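Hypothetical protein PA3499 (Pseudomonas aeruginosa, PDB 2IG8) is of unknown function but belongs to the YjgF-like superfamily of small alpha-beta proteins that assemble as trimers. Local coordinates at residues 2-7 with 22-27; 27-32 with 131-136; 79-84 with 107-112. All coordinates share one frame; numbering follows the deposited sequence.

Contact 1 (2-7 with 22-27)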
loop_
_atom_site.group_PDB
_atom_site.type_symbol
_atom_site.label_atom_id
_atom_site.label_comp_id
_atom_site.label_asym_id
_atom_site.label_seq_id
_atom_site.Cartn_x
_atom_site.Cartn_y
_atom_site.Cartn_z
ATOM N N THR B 2 -15.884 5.785 15.587
ATOM C CA THR B 2 -14.864 4.798 15.873
ATOM C C THR B 2 -13.785 5.458 16.727
ATOM O O THR B 2 -13.317 6.563 16.427
ATOM C CB THR B 2 -14.296 4.231 14.575
ATOM O OG1 THR B 2 -15.366 3.656 13.813
ATOM C CG2 THR B 2 -13.255 3.171 14.855
ATOM N N ALA B 3 -13.429 4.788 17.817
ATOM C CA ALA B 3 -12.407 5.294 18.715
ATOM C C ALA B 3 -11.051 5.093 18.072
ATOM O O ALA B 3 -10.812 4.061 17.433
ATOM C CB ALA B 3 -12.464 4.573 20.051
ATOM N N VAL B 4 -10.178 6.086 18.212
ATOM C CA VAL B 4 -8.769 5.898 17.876
ATOM C C VAL B 4 -7.915 6.170 19.102
ATOM O O VAL B 4 -8.133 7.162 19.809
ATOM C CB VAL B 4 -8.298 6.726 16.635
ATOM C CG1 VAL B 4 -8.996 8.016 16.539
ATOM C CG2 VAL B 4 -6.794 6.935 16.660
ATOM N N ARG B 5 -6.977 5.258 19.378
ATOM C CA ARG B 5 -5.990 5.499 20.414
ATOM C C ARG B 5 -4.594 5.226 19.915
ATOM O O ARG B 5 -4.310 4.231 19.232
ATOM C CB ARG B 5 -6.305 4.780 21.741
ATOM C CG ARG B 5 -5.850 3.365 21.919
ATOM C CD ARG B 5 -5.957 2.913 23.395
ATOM N NE ARG B 5 -5.242 1.642 23.616
ATOM C CZ ARG B 5 -5.768 0.420 23.471
ATOM N NH1 ARG B 5 -5.013 -0.665 23.677
ATOM N NH2 ARG B 5 -7.043 0.266 23.112
ATOM N N ARG B 6 -3.719 6.148 20.265
ATOM C CA ARG B 6 -2.342 6.052 19.894
ATOM C C ARG B 6 -1.704 4.952 20.718
ATOM O O ARG B 6 -1.853 4.915 21.935
ATOM C CB ARG B 6 -1.661 7.379 20.145
ATOM C CG ARG B 6 -0.820 7.784 19.008
ATOM C CD ARG B 6 0.477 7.165 19.112
ATOM N NE ARG B 6 1.488 7.874 18.350
ATOM C CZ ARG B 6 1.898 9.107 18.601
ATOM N NH1 ARG B 6 1.344 9.814 19.577
ATOM N NH2 ARG B 6 2.866 9.639 17.860
ATOM N N ILE B 7 -1.011 4.044 20.046
ATOM C CA ILE B 7 -0.403 2.905 20.719
ATOM C C ILE B 7 1.065 3.186 20.831
ATOM O O ILE B 7 1.726 3.417 19.826
ATOM C CB ILE B 7 -0.603 1.597 19.934
ATOM C CG1 ILE B 7 -2.091 1.263 19.842
ATOM C CG2 ILE B 7 0.181 0.448 20.591
ATOM C CD1 ILE B 7 -2.746 1.044 21.175
ATOM N N ASN B 22 3.763 5.822 15.097
ATOM C CA ASN B 22 4.204 4.438 14.846
ATOM C C ASN B 22 3.022 3.490 14.755
ATOM O O ASN B 22 2.977 2.640 13.862
ATOM C CB ASN B 22 5.206 3.956 15.921
ATOM C CG ASN B 22 6.601 4.514 15.713
ATOM O OD1 ASN B 22 7.393 4.620 16.659
ATOM N ND2 ASN B 22 6.916 4.878 14.485
ATOM N N ALA B 23 2.063 3.637 15.667
ATOM C CA ALA B 23 0.865 2.798 15.635
ATOM C C ALA B 23 -0.390 3.508 16.168
ATOM O O ALA B 23 -0.343 4.236 17.171
ATOM C CB ALA B 23 1.122 1.487 16.387
ATOM N N LEU B 24 -1.507 3.299 15.475
ATOM C CA LEU B 24 -2.804 3.850 15.867
ATOM C C LEU B 24 -3.790 2.709 15.820
ATOM O O LEU B 24 -3.918 2.058 14.776
ATOM C CB LEU B 24 -3.280 4.939 14.900
ATOM C CG LEU B 24 -2.429 6.196 14.713
ATOM C CD1 LEU B 24 -2.948 6.957 13.522
ATOM C CD2 LEU B 24 -2.454 7.065 15.952
ATOM N N LEU B 25 -4.483 2.486 16.939
ATOM C CA LEU B 25 -5.535 1.479 17.019
ATOM C C LEU B 25 -6.831 2.189 16.659
ATOM O O LEU B 25 -7.249 3.138 17.323
ATOM C CB LEU B 25 -5.591 0.856 18.416
ATOM C CG LEU B 25 -6.632 -0.243 18.643
ATOM C CD1 LEU B 25 -6.358 -1.450 17.762
ATOM C CD2 LEU B 25 -6.652 -0.644 20.106
ATOM N N VAL B 26 -7.424 1.764 15.558
ATOM C CA VAL B 26 -8.590 2.412 14.983
ATOM C C VAL B 26 -9.676 1.359 14.980
ATOM O O VAL B 26 -9.724 0.514 14.089
ATOM C CB VAL B 26 -8.295 2.893 13.548
ATOM C CG1 VAL B 26 -9.572 3.407 12.875
ATOM C CG2 VAL B 26 -7.180 3.955 13.560
ATOM N N GLY B 27 -10.528 1.388 16.002
ATOM C CA GLY B 27 -11.433 0.273 16.261
ATOM C C GLY B 27 -10.625 -0.966 16.617
ATOM O O GLY B 27 -9.880 -0.967 17.592
HETATM O O HOH W 1 2.683 5.211 18.134
#
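Leu25 sets its CG anti to the backbone N (chi1 -179°), and Arg5 holds its own CG between the backbone N and the carbonyl carbon (chi1 86°), from where its chain runs extended to NE. The two side chains therefore lie alongside each other and point the same way, and Leu25 CD2 comes to rest over one face of the guanidinium, 3.2 Å from Arg5 NH2. Ile7 packs against the same leucine. Its CG1 slants across it and meets Leu25 CB at 3.8 Å, while its CB lies against Ala23 CB. Beneath these groups runs an antiparallel pairing at the outer margin of the YjgF-like sheet, where strand 4-6 is the outermost strand of this chain and strand 23-26 its neighbour. Arg5 and Leu25 form the hydrogen-bonded pair: Arg5 N reaches Leu25 O at 3.0 Å, in the carbonyl plane, and Leu25 N returns to Arg5 O at 2.9 Å. Gly27 N to Ala3 O and Ile7 N to Ala23 O continue the pattern at the two ends. At the Ile7 end a water accepts from Ala23 N and lies within bonding distance of Ile7 O, one of several acceptors competing for its protons. On the face of Val4 and Arg6, Arg6 CG lies 3.5 Å from Leu24 CD2, and Val4 CB lies 4.3 Å from Val26 CG2. Thr2 lays its methyl CG2 3.5 Å from Gly27 N, whereas its hydroxyl OG1 is hydrogen-bonded to Asp135 of the second subunit, which also packs its Leu138 on Val4.

Contact 2 (27-32 with 131-136)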
loop_
_atom_site.group_PDB
_atom_site.type_symbol
_atom_site.label_atom_id
_atom_site.label_comp_id
_atom_site.label_asym_id
_atom_site.label_seq_id
_atom_site.Cartn_x
_atom_site.Cartn_y
_atom_site.Cartn_z
ATOM N N GLY B 27 -10.528 1.388 16.002
ATOM C CA GLY B 27 -11.433 0.273 16.261
ATOM C C GLY B 27 -10.625 -0.966 16.617
ATOM O O GLY B 27 -9.880 -0.967 17.592
ATOM N N GLU B 28 -10.777 -2.019 15.820
ATOM C CA GLU B 28 -10.010 -3.259 15.975
ATOM C C GLU B 28 -8.756 -3.263 15.094
ATOM O O GLU B 28 -7.912 -4.137 15.217
ATOM C CB GLU B 28 -10.882 -4.473 15.618
ATOM C CG GLU B 28 -12.044 -4.725 16.586
ATOM C CD GLU B 28 -11.587 -5.101 17.994
ATOM O OE1 GLU B 28 -10.507 -5.693 18.154
ATOM O OE2 GLU B 28 -12.328 -4.816 18.948
ATOM N N GLU B 29 -8.654 -2.293 14.195
ATOM C CA GLU B 29 -7.556 -2.231 13.234
ATOM C C GLU B 29 -6.322 -1.584 13.848
ATOM O O GLU B 29 -6.400 -0.447 14.305
ATOM C CB GLU B 29 -7.990 -1.424 12.016
ATOM C CG GLU B 29 -6.973 -1.446 10.884
ATOM C CD GLU B 29 -7.067 -2.697 10.014
ATOM O OE1 GLU B 29 -8.151 -3.331 9.962
ATOM O OE2 GLU B 29 -6.054 -2.994 9.357
ATOM N N LEU B 30 -5.187 -2.286 13.858
ATOM C CA LEU B 30 -3.906 -1.672 14.271
ATOM C C LEU B 30 -3.182 -1.131 13.052
ATOM O O LEU B 30 -2.612 -1.878 12.265
ATOM C CB LEU B 30 -3.009 -2.639 15.017
ATOM C CG LEU B 30 -1.812 -1.965 15.715
ATOM C CD1 LEU B 30 -2.280 -0.938 16.737
ATOM C CD2 LEU B 30 -0.918 -3.040 16.361
ATOM N N VAL B 31 -3.262 0.171 12.884
ATOM C CA VAL B 31 -2.637 0.859 11.774
ATOM C C VAL B 31 -1.220 1.178 12.202
ATOM O O VAL B 31 -1.009 1.775 13.259
ATOM C CB VAL B 31 -3.388 2.155 11.430
ATOM C CG1 VAL B 31 -2.706 2.883 10.266
ATOM C CG2 VAL B 31 -4.892 1.876 11.140
ATOM N N MET B 32 -0.256 0.788 11.383
ATOM C CA MET B 32 1.138 0.909 11.729
ATOM C C MET B 32 1.904 1.613 10.638
ATOM O O MET B 32 1.644 1.405 9.451
ATOM C CB MET B 32 1.753 -0.499 11.930
ATOM C CG MET B 32 1.231 -1.259 13.159
ATOM S SD MET B 32 1.834 -2.991 13.333
ATOM C CE MET B 32 0.464 -3.823 12.505
ATOM N N TRP B 131 -0.240 -4.799 8.182
ATOM C CA TRP B 131 -1.657 -4.581 8.462
ATOM C C TRP B 131 -2.129 -5.685 9.395
ATOM O O TRP B 131 -1.836 -6.880 9.158
ATOM C CB TRP B 131 -2.482 -4.601 7.171
ATOM C CG TRP B 131 -1.968 -3.665 6.104
ATOM C CD1 TRP B 131 -0.870 -3.855 5.315
ATOM C CD2 TRP B 131 -2.522 -2.404 5.714
ATOM N NE1 TRP B 131 -0.697 -2.794 4.478
ATOM C CE2 TRP B 131 -1.703 -1.891 4.685
ATOM C CE3 TRP B 131 -3.622 -1.657 6.135
ATOM C CZ2 TRP B 131 -1.947 -0.666 4.069
ATOM C CZ3 TRP B 131 -3.881 -0.410 5.514
ATOM C CH2 TRP B 131 -3.040 0.068 4.493
ATOM N N ALA B 132 -2.836 -5.285 10.453
ATOM C CA ALA B 132 -3.366 -6.211 11.451
ATOM C C ALA B 132 -4.706 -5.746 12.028
ATOM O O ALA B 132 -5.038 -4.552 11.996
ATOM C CB ALA B 132 -2.348 -6.408 12.591
ATOM N N ARG B 133 -5.471 -6.727 12.516
ATOM C CA ARG B 133 -6.717 -6.547 13.257
ATOM C C ARG B 133 -6.656 -7.378 14.531
ATOM O O ARG B 133 -6.311 -8.557 14.470
ATOM C CB ARG B 133 -7.871 -7.132 12.460
ATOM C CG ARG B 133 -8.343 -6.308 11.352
ATOM C CD ARG B 133 -9.534 -6.967 10.750
ATOM N NE ARG B 133 -10.703 -6.800 11.594
ATOM C CZ ARG B 133 -11.485 -5.727 11.561
ATOM N NH1 ARG B 133 -11.206 -4.708 10.743
ATOM N NH2 ARG B 133 -12.545 -5.654 12.358
ATOM N N LEU B 134 -7.057 -6.802 15.661
ATOM C CA LEU B 134 -6.989 -7.495 16.947
ATOM C C LEU B 134 -8.042 -8.607 17.129
ATOM O O LEU B 134 -7.946 -9.401 18.070
ATOM C CB LEU B 134 -7.119 -6.481 18.083
ATOM C CG LEU B 134 -6.035 -5.396 18.123
ATOM C CD1 LEU B 134 -6.267 -4.453 19.294
ATOM C CD2 LEU B 134 -4.672 -6.007 18.198
ATOM N N ASP B 135 -9.020 -8.673 16.229
ATOM C CA ASP B 135 -10.138 -9.607 16.362
ATOM C C ASP B 135 -10.065 -10.805 15.407
ATOM O O ASP B 135 -11.077 -11.468 15.177
ATOM C CB ASP B 135 -11.456 -8.842 16.194
ATOM C CG ASP B 135 -11.594 -8.174 14.835
ATOM O OD1 ASP B 135 -10.603 -8.007 14.105
ATOM O OD2 ASP B 135 -12.719 -7.790 14.499
ATOM N N ILE B 136 -8.878 -11.071 14.846
ATOM C CA ILE B 136 -8.650 -12.239 14.003
ATOM C C ILE B 136 -7.421 -13.013 14.471
ATOM O O ILE B 136 -6.560 -12.467 15.163
ATOM C CB ILE B 136 -8.472 -11.855 12.510
ATOM C CG1 ILE B 136 -7.129 -11.137 12.278
ATOM C CG2 ILE B 136 -9.636 -10.986 12.047
ATOM C CD1 ILE B 136 -6.811 -10.868 10.834
HETATM O O HOH W 2 -3.669 -2.297 9.968
#
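Antiparallel pairing between strands 29-36 and 126-133 brings Glu29 opposite Arg133 in the interior of the sheet, as a non-hydrogen-bonded pair with CA atoms 4.4 Å apart. Glu29 starts with CG anti to its own backbone N and then bends at chi2 (82°), which swings the carboxylate across the arginine chain. OE1 lies 3.3 Å from Arg133 CG and makes a weak, bent salt bridge to Arg133 NH1 at 3.4 Å, the carboxylate and guanidinium planes standing 62° apart. Asp135 holds the arginine more firmly, side-on: NE meets OD1 at 2.8 Å and NH2 meets OD2 at 3.0 Å, the latter close to the guanidinium plane. Arg133 thus centres a three-residue salt-bridge network, which lies on a type I beta turn from Arg133 to Ile136. This network reaches the trimer interface, since Asp135 OD2 also bonds Thr2 of the third subunit. The second oxygen of Glu29, OE2, bonds Tyr79 OH, and a water that accepts from Ala132 N sits between Glu29 OE2 and Leu30 O, which compete with other acceptors for its protons. Leu134 N bonds Glu28 O at 2.8 Å, and Leu30 N reaches Ala132 O at 2.9 Å from above the carbonyl plane. On the opposite face Met32 lays CE 3.8 Å from Ala132 CB, beneath helix 53-70, whose Leu67 touches Met32 and whose Leu68 touches Ala132.

Contact 3 (79-84 with 107-112); sequences YKLNVY and TFPAST
Residues 79-84 and 110-112, parts of strands 78-85 and 110-115, run parallel, their axes 15° apart and 4.6 Å distant at closest approach, with Lys80 beside Ala110, Leu81 beside Ser111 and Asn82 beside Thr112. Leu81 N bonds Ala110 O, and Val83 N bonds Thr112 O at 2.7 Å, nearly straight at 169°. Between these, Leu81 O takes a side-chain donor: Ser111 OG, set anti to the backbone N (chi1 -174°), turns back to it at 2.9 Å, while Thr112 N makes only weak bonds, to Leu81 O and to Asn82 OD1. A water bridges Asn82 OD1 and Thr112 OG1. On the face of Leu81, its CD1 meets Pro109 CG obliquely at 4.1 Å, and the proline CB presses on the peptide that follows Tyr79. A classic beta bulge places Tyr79 and Lys80 together across from Trp131 of strand 126-133. The lysine amine forms a salt bridge with Asp129 of the third subunit. These are the two strands of a beta-alpha-beta crossover, and its helix 91-101 packs over the Leu81 face, Arg98 against Leu81 and Ile94 against Val83.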
loop_
_atom_site.group_PDB
_atom_site.type_symbol
_atom_site.label_atom_id
_atom_site.label_comp_id
_atom_site.label_asym_id
_atom_site.label_seq_id
_atom_site.Cartn_x
_atom_site.Cartn_y
_atom_site.Cartn_z
ATOM N N TYR B 79 -2.597 -9.648 8.774
ATOM C CA TYR B 79 -3.230 -10.198 7.574
ATOM C C TYR B 79 -2.585 -9.734 6.264
ATOM O O TYR B 79 -2.860 -10.295 5.223
ATOM C CB TYR B 79 -4.740 -9.912 7.573
ATOM C CG TYR B 79 -5.134 -8.462 7.504
ATOM C CD1 TYR B 79 -5.215 -7.804 6.285
ATOM C CD2 TYR B 79 -5.421 -7.740 8.656
ATOM C CE1 TYR B 79 -5.584 -6.463 6.213
ATOM C CE2 TYR B 79 -5.768 -6.386 8.593
ATOM C CZ TYR B 79 -5.853 -5.763 7.370
ATOM O OH TYR B 79 -6.224 -4.437 7.288
ATOM N N LYS B 80 -1.699 -8.743 6.304
ATOM C CA LYS B 80 -0.989 -8.328 5.084
ATOM C C LYS B 80 0.359 -7.727 5.463
ATOM O O LYS B 80 0.464 -7.016 6.470
ATOM C CB LYS B 80 -1.811 -7.339 4.245
ATOM C CG LYS B 80 -1.092 -6.873 2.959
ATOM C CD LYS B 80 -1.915 -5.925 2.054
ATOM C CE LYS B 80 -2.650 -6.644 0.952
ATOM N NZ LYS B 80 -3.381 -5.722 -0.007
ATOM N N LEU B 81 1.378 -8.042 4.670
ATOM C CA LEU B 81 2.710 -7.458 4.816
ATOM C C LEU B 81 3.168 -6.974 3.448
ATOM O O LEU B 81 3.374 -7.786 2.528
ATOM C CB LEU B 81 3.694 -8.501 5.333
ATOM C CG LEU B 81 3.407 -9.158 6.670
ATOM C CD1 LEU B 81 4.365 -10.347 6.937
ATOM C CD2 LEU B 81 3.497 -8.165 7.773
ATOM N N ASN B 82 3.283 -5.663 3.282
ATOM C CA ASN B 82 3.890 -5.140 2.073
ATOM C C ASN B 82 5.354 -4.831 2.320
ATOM O O ASN B 82 5.700 -4.102 3.254
ATOM C CB ASN B 82 3.128 -3.955 1.559
ATOM C CG ASN B 82 1.759 -4.357 1.016
ATOM O OD1 ASN B 82 1.506 -5.540 0.724
ATOM N ND2 ASN B 82 0.884 -3.426 0.932
ATOM N N VAL B 83 6.200 -5.398 1.475
ATOM C CA VAL B 83 7.628 -5.457 1.748
ATOM C C VAL B 83 8.348 -4.698 0.651
ATOM O O VAL B 83 8.107 -4.930 -0.552
ATOM C CB VAL B 83 8.121 -6.907 1.787
ATOM C CG1 VAL B 83 9.644 -6.939 2.107
ATOM C CG2 VAL B 83 7.273 -7.713 2.793
ATOM N N TYR B 84 9.182 -3.758 1.068
ATOM C CA TYR B 84 9.969 -2.958 0.147
ATOM C C TYR B 84 11.419 -3.287 0.413
ATOM O O TYR B 84 11.908 -3.049 1.521
ATOM C CB TYR B 84 9.740 -1.467 0.408
ATOM C CG TYR B 84 8.304 -1.103 0.398
ATOM C CD1 TYR B 84 7.637 -0.969 -0.804
ATOM C CD2 TYR B 84 7.582 -0.929 1.588
ATOM C CE1 TYR B 84 6.282 -0.674 -0.838
ATOM C CE2 TYR B 84 6.212 -0.625 1.555
ATOM C CZ TYR B 84 5.581 -0.493 0.345
ATOM O OH TYR B 84 4.229 -0.164 0.259
ATOM N N THR B 107 -0.763 -20.596 8.151
ATOM C CA THR B 107 -1.319 -19.608 7.237
ATOM C C THR B 107 -0.600 -18.287 7.400
ATOM O O THR B 107 -0.553 -17.737 8.492
ATOM C CB THR B 107 -2.828 -19.374 7.488
ATOM O OG1 THR B 107 -3.524 -20.613 7.417
ATOM C CG2 THR B 107 -3.410 -18.401 6.418
ATOM N N PHE B 108 -0.026 -17.794 6.303
ATOM C CA PHE B 108 0.716 -16.557 6.291
ATOM C C PHE B 108 -0.153 -15.371 5.852
ATOM O O PHE B 108 -1.137 -15.535 5.099
ATOM C CB PHE B 108 1.917 -16.681 5.347
ATOM C CG PHE B 108 2.985 -17.623 5.821
ATOM C CD1 PHE B 108 4.121 -17.141 6.465
ATOM C CD2 PHE B 108 2.878 -18.988 5.597
ATOM C CE1 PHE B 108 5.120 -17.965 6.882
ATOM C CE2 PHE B 108 3.907 -19.872 6.035
ATOM C CZ PHE B 108 5.029 -19.332 6.702
ATOM N N PRO B 109 0.222 -14.158 6.281
ATOM C CA PRO B 109 -0.423 -12.982 5.715
ATOM C C PRO B 109 -0.286 -12.890 4.189
ATOM O O PRO B 109 0.665 -13.422 3.611
ATOM C CB PRO B 109 0.337 -11.819 6.357
ATOM C CG PRO B 109 0.907 -12.370 7.608
ATOM C CD PRO B 109 1.240 -13.789 7.294
ATOM N N ALA B 110 -1.199 -12.166 3.554
ATOM C CA ALA B 110 -1.018 -11.786 2.159
ATOM C C ALA B 110 0.215 -10.874 2.080
ATOM O O ALA B 110 0.660 -10.338 3.086
ATOM C CB ALA B 110 -2.255 -11.064 1.626
ATOM N N SER B 111 0.797 -10.763 0.889
ATOM C CA SER B 111 2.018 -9.966 0.714
ATOM C C SER B 111 2.208 -9.438 -0.680
ATOM O O SER B 111 1.788 -10.059 -1.654
ATOM C CB SER B 111 3.230 -10.800 1.068
ATOM O OG SER B 111 4.415 -9.999 1.029
ATOM N N THR B 112 2.824 -8.267 -0.760
ATOM C CA THR B 112 3.396 -7.763 -1.993
ATOM C C THR B 112 4.824 -7.356 -1.670
ATOM O O THR B 112 5.062 -6.703 -0.658
ATOM C CB THR B 112 2.616 -6.551 -2.519
ATOM O OG1 THR B 112 1.262 -6.952 -2.755
ATOM C CG2 THR B 112 3.240 -6.024 -3.839
HETATM O O HOH W 3 -0.342 -7.533 -0.801
#

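All three contacts belong to one mixed sheet, but at different depths. Contact 1 lies at its outer margin and is partly buried; contact 3, at the far edge within the chain, is buried, between helix 91-101 and the third subunit; contact 2 sits between them and is partly buried too. Contacts 1 and 2 share Gly27 and the turn joining strands 23-26 and 29-36, and Leu24 N probably bonds Val31 O across them. Contact 3 is nested in the loop that contact 2 closes, and Trp131 N probably bonds Lys80 O between the two. Chemistry follows place: aliphatic and arginine packing in contact 1, a charged network in contact 2, parallel pairing with hydroxyl and amide groups in contact 3.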